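Local coordinates for protein arabinan endo-1,5-alpha-l-arabinosidase A (Cellvibrio cellulosa, PDB 1GYH) that hydrolyses alpha-1,5-arabinofuranosyl bonds of linear arabinan, releasing almost exclusively arabinotriose, in the breakdown of plant cell walls, at residues A[76-81]-A[107-112]. Sequence-based numbering, arbitrary orientation.
Sequences FYLYYS and YRWEDK
The hydroxyl of Y80 donates to D111 OD1 at 2.6 Å (OH to OD1), and the indole of W109 lies against L78; these two side-chain pairs join strand 75-82 to the edge of the same blade of the five-bladed beta-propeller, at strand 110-118 and the residues leading into it. Strand 90-97 runs between them, which explains the 9.0 Å from L78 CA to W109 CA and the absence of backbone bonding between the segments: L78 and Y80 pair instead with T95 and G93. Contact therefore depends mainly on side chains reaching across the intervening strand, although the backbone F76 O also lies 3.9 Å from W109 CZ3. The Y80 and D111 side chains cross at about a right angle, with ring and carboxylate planes 47° apart. D111 OD1 approaches the Y80 ring at its edge, roughly in the ring plane, and receives the hydroxyl on its syn side, 35° out of the carboxylate plane. D111 OD2 is taken by W52 NE1, so both carboxylate oxygens are engaged, and F46 packs edge-to-face with Y80. At the other end of the contact, L78 CB meets the benzo rim of W109 at CZ3 (3.6 Å), while L78 CD2 stands over one face of the W109 indole, 4.3 Å from the centroid of its six-membered ring and 16° off the normal, a CH-pi contact. T95 and N97 of the middle strand and I30 of strand 29-33 also touch the indole, placing it where two blades meet. The bond from W109 NE1 to Y107 OH (3.0 Å), tilted from the indole plane, would limit rotation of the indole, and Y107 OH is itself hydrogen-bonded to D43 OD2.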
ATOM      1  N   PHE A  76       1.348   1.785 -17.492  1.00 14.04           N
ATOM      2  CA  PHE A  76       1.502   2.022 -16.050  1.00 14.05           C
ATOM      3  C   PHE A  76       0.100   2.275 -15.432  1.00 13.62           C
ATOM      4  O   PHE A  76      -0.581   3.215 -15.844  1.00 14.33           O
ATOM      5  CB  PHE A  76       2.443   3.217 -15.792  1.00 14.10           C
ATOM      6  CG  PHE A  76       3.850   2.988 -16.236  1.00 13.24           C
ATOM      7  CD1 PHE A  76       4.214   3.154 -17.559  1.00 15.90           C
ATOM      8  CD2 PHE A  76       4.803   2.542 -15.342  1.00 14.33           C
ATOM      9  CE1 PHE A  76       5.540   2.929 -17.989  1.00 14.17           C
ATOM     10  CE2 PHE A  76       6.120   2.316 -15.762  1.00 14.60           C
ATOM     11  CZ  PHE A  76       6.476   2.484 -17.081  1.00 14.30           C
ATOM     12  N   TYR A  77      -0.308   1.415 -14.507  1.00 13.43           N
ATOM     13  CA  TYR A  77      -1.582   1.489 -13.804  1.00 13.23           C
ATOM     14  C   TYR A  77      -1.322   2.001 -12.371  1.00 13.44           C
ATOM     15  O   TYR A  77      -0.605   1.374 -11.593  1.00 13.30           O
ATOM     16  CB  TYR A  77      -2.260   0.130 -13.749  1.00 13.30           C
ATOM     17  CG  TYR A  77      -2.786  -0.391 -15.049  1.00 13.54           C
ATOM     18  CD1 TYR A  77      -1.920  -0.853 -16.043  1.00 14.77           C
ATOM     19  CD2 TYR A  77      -4.127  -0.433 -15.315  1.00 12.96           C
ATOM     20  CE1 TYR A  77      -2.385  -1.322 -17.218  1.00 14.11           C
ATOM     21  CE2 TYR A  77      -4.591  -0.908 -16.521  1.00 14.66           C
ATOM     22  CZ  TYR A  77      -3.720  -1.346 -17.458  1.00 14.41           C
ATOM     23  OH  TYR A  77      -4.165  -1.822 -18.654  1.00 15.84           O
ATOM     24  N   LEU A  78      -1.911   3.158 -12.047  1.00 13.60           N
ATOM     25  CA  LEU A  78      -1.763   3.785 -10.753  1.00 12.66           C
ATOM     26  C   LEU A  78      -3.137   3.766 -10.071  1.00 13.58           C
ATOM     27  O   LEU A  78      -4.030   4.517 -10.449  1.00 13.11           O
ATOM     28  CB  LEU A  78      -1.258   5.213 -10.936  1.00 14.00           C
ATOM     29  CG  LEU A  78      -1.218   6.088  -9.670  1.00 13.52           C
ATOM     30  CD1 LEU A  78      -0.269   5.410  -8.643  1.00 16.68           C
ATOM     31  CD2 LEU A  78      -0.776   7.533  -9.918  1.00 15.45           C
ATOM     32  N   TYR A  79      -3.278   2.894  -9.089  1.00 14.26           N
ATOM     33  CA  TYR A  79      -4.459   2.796  -8.236  1.00 14.98           C
ATOM     34  C   TYR A  79      -4.330   3.791  -7.085  1.00 14.61           C
ATOM     35  O   TYR A  79      -3.236   4.077  -6.650  1.00 14.67           O
ATOM     36  CB  TYR A  79      -4.636   1.365  -7.716  1.00 14.73           C
ATOM     37  CG  TYR A  79      -4.798   0.394  -8.858  1.00 15.18           C
ATOM     38  CD1 TYR A  79      -3.668  -0.113  -9.546  1.00 13.20           C
ATOM     39  CD2 TYR A  79      -6.062   0.019  -9.302  1.00 13.87           C
ATOM     40  CE1 TYR A  79      -3.832  -0.983 -10.623  1.00 14.50           C
ATOM     41  CE2 TYR A  79      -6.226  -0.831 -10.384  1.00 15.07           C
ATOM     42  CZ  TYR A  79      -5.117  -1.348 -11.020  1.00 14.55           C
ATOM     43  OH  TYR A  79      -5.305  -2.170 -12.085  1.00 15.31           O
ATOM     44  N   TYR A  80      -5.465   4.336  -6.617  1.00 13.60           N
ATOM     45  CA  TYR A  80      -5.456   5.427  -5.642  1.00 14.12           C
ATOM     46  C   TYR A  80      -6.796   5.386  -4.891  1.00 13.53           C
ATOM     47  O   TYR A  80      -7.775   4.822  -5.401  1.00 13.07           O
ATOM     48  CB  TYR A  80      -5.237   6.809  -6.337  1.00 12.64           C
ATOM     49  CG  TYR A  80      -6.320   7.168  -7.357  1.00 12.81           C
ATOM     50  CD1 TYR A  80      -7.515   7.755  -6.939  1.00 13.23           C
ATOM     51  CD2 TYR A  80      -6.188   6.834  -8.723  1.00 12.15           C
ATOM     52  CE1 TYR A  80      -8.530   8.051  -7.827  1.00 14.51           C
ATOM     53  CE2 TYR A  80      -7.202   7.107  -9.642  1.00 12.83           C
ATOM     54  CZ  TYR A  80      -8.391   7.729  -9.183  1.00 14.76           C
ATOM     55  OH  TYR A  80      -9.433   8.038 -10.030  1.00 13.79           O
ATOM     56  N   SER A  81      -6.815   5.974  -3.686  1.00 13.66           N
ATOM     57  CA  SER A  81      -7.977   5.926  -2.779  1.00 12.93           C
ATOM     58  C   SER A  81      -8.530   7.348  -2.549  1.00 12.98           C
ATOM     59  O   SER A  81      -7.778   8.286  -2.303  1.00 13.25           O
ATOM     60  CB  SER A  81      -7.598   5.294  -1.424  1.00 12.94           C
ATOM     61  OG  SER A  81      -6.770   4.135  -1.585  1.00 14.05           O
ATOM     62  N   TYR A 107       3.572  11.225 -22.379  1.00 11.56           N
ATOM     63  CA  TYR A 107       3.134  11.356 -20.993  1.00 11.63           C
ATOM     64  C   TYR A 107       1.753  12.026 -20.824  1.00 11.33           C
ATOM     65  O   TYR A 107       1.585  13.206 -21.159  1.00  9.30           O
ATOM     66  CB  TYR A 107       4.153  12.141 -20.180  1.00 11.86           C
ATOM     67  CG  TYR A 107       3.890  12.199 -18.676  1.00 12.73           C
ATOM     68  CD1 TYR A 107       3.163  13.255 -18.098  1.00 13.52           C
ATOM     69  CD2 TYR A 107       4.426  11.243 -17.829  1.00 13.42           C
ATOM     70  CE1 TYR A 107       2.982  13.322 -16.699  1.00 12.17           C
ATOM     71  CE2 TYR A 107       4.239  11.287 -16.445  1.00 13.84           C
ATOM     72  CZ  TYR A 107       3.529  12.334 -15.877  1.00 13.70           C
ATOM     73  OH  TYR A 107       3.381  12.364 -14.506  1.00 11.90           O
ATOM     74  N   ARG A 108       0.815  11.256 -20.274  1.00 11.97           N
ATOM     75  CA  ARG A 108      -0.507  11.759 -19.835  1.00 12.81           C
ATOM     76  C   ARG A 108      -1.243  10.717 -19.018  1.00 12.54           C
ATOM     77  O   ARG A 108      -1.478   9.622 -19.487  1.00 11.89           O
ATOM     78  CB  ARG A 108      -1.370  12.168 -21.041  1.00 13.02           C
ATOM     79  CG  ARG A 108      -2.768  12.693 -20.650  1.00 15.38           C
ATOM     80  CD  ARG A 108      -3.550  13.352 -21.771  1.00 15.64           C
ATOM     81  NE  ARG A 108      -4.131  12.360 -22.658  1.00 15.57           N
ATOM     82  CZ  ARG A 108      -4.937  12.626 -23.652  1.00 16.11           C
ATOM     83  NH1 ARG A 108      -5.288  13.872 -23.927  1.00 19.19           N
ATOM     84  NH2 ARG A 108      -5.368  11.651 -24.424  1.00 15.60           N
ATOM     85  N   TRP A 109      -1.630  11.078 -17.801  1.00 12.42           N
ATOM     86  CA  TRP A 109      -2.504  10.273 -16.967  1.00 12.11           C
ATOM     87  C   TRP A 109      -3.977  10.375 -17.378  1.00 13.79           C
ATOM     88  O   TRP A 109      -4.537  11.477 -17.484  1.00 13.10           O
ATOM     89  CB  TRP A 109      -2.345  10.665 -15.482  1.00 12.40           C
ATOM     90  CG  TRP A 109      -1.018  10.334 -14.904  1.00 12.24           C
ATOM     91  CD1 TRP A 109       0.013  11.196 -14.681  1.00 14.80           C
ATOM     92  CD2 TRP A 109      -0.552   9.048 -14.512  1.00 12.65           C
ATOM     93  NE1 TRP A 109       1.092  10.520 -14.166  1.00 12.42           N
ATOM     94  CE2 TRP A 109       0.767   9.202 -14.044  1.00 13.76           C
ATOM     95  CE3 TRP A 109      -1.116   7.765 -14.506  1.00 14.41           C
ATOM     96  CZ2 TRP A 109       1.549   8.123 -13.599  1.00 13.80           C
ATOM     97  CZ3 TRP A 109      -0.323   6.665 -14.041  1.00 13.59           C
ATOM     98  CH2 TRP A 109       0.975   6.876 -13.580  1.00 15.14           C
ATOM     99  N   GLU A 110      -4.603   9.214 -17.605  1.00 14.38           N
ATOM    100  CA  GLU A 110      -5.983   9.120 -18.039  1.00 14.60           C
ATOM    101  C   GLU A 110      -6.791   8.317 -17.040  1.00 13.97           C
ATOM    102  O   GLU A 110      -6.603   7.112 -16.874  1.00 13.55           O
ATOM    103  CB  GLU A 110      -6.066   8.514 -19.454  1.00 15.33           C
ATOM    104  CG  GLU A 110      -5.141   9.222 -20.440  1.00 16.93           C
ATOM    105  CD  GLU A 110      -5.369   8.863 -21.893  1.00 18.16           C
ATOM    106  OE1 GLU A 110      -6.197   7.974 -22.199  1.00 20.74           O
ATOM    107  OE2 GLU A 110      -4.713   9.494 -22.735  1.00 17.75           O
ATOM    108  N   ASP A 111      -7.727   8.982 -16.372  1.00 13.02           N
ATOM    109  CA  ASP A 111      -8.504   8.327 -15.310  1.00 13.81           C
ATOM    110  C   ASP A 111      -9.520   7.387 -15.938  1.00 12.90           C
ATOM    111  O   ASP A 111     -10.162   7.731 -16.913  1.00 11.54           O
ATOM    112  CB  ASP A 111      -9.242   9.370 -14.454  1.00 14.43           C
ATOM    113  CG  ASP A 111      -9.855   8.781 -13.207  1.00 14.51           C
ATOM    114  OD1 ASP A 111      -9.300   7.798 -12.640  1.00 15.84           O
ATOM    115  OD2 ASP A 111     -10.888   9.254 -12.703  1.00 14.47           O
ATOM    116  N   LYS A 112      -9.664   6.221 -15.342  1.00 12.20           N
ATOM    117  CA  LYS A 112     -10.585   5.198 -15.775  1.00 12.90           C
ATOM    118  C   LYS A 112     -11.743   5.011 -14.775  1.00 13.45           C
ATOM    119  O   LYS A 112     -12.635   4.180 -14.991  1.00 12.49           O
ATOM    120  CB  LYS A 112      -9.794   3.883 -15.975  1.00 14.09           C
ATOM    121  CG  LYS A 112      -8.576   4.020 -16.938  1.00 12.93           C
ATOM    122  CD  LYS A 112      -8.977   4.453 -18.316  1.00 16.38           C
ATOM    123  CE  LYS A 112      -7.783   4.621 -19.239  1.00 17.18           C
ATOM    124  NZ  LYS A 112      -8.181   4.935 -20.625  1.00 18.94           N
TER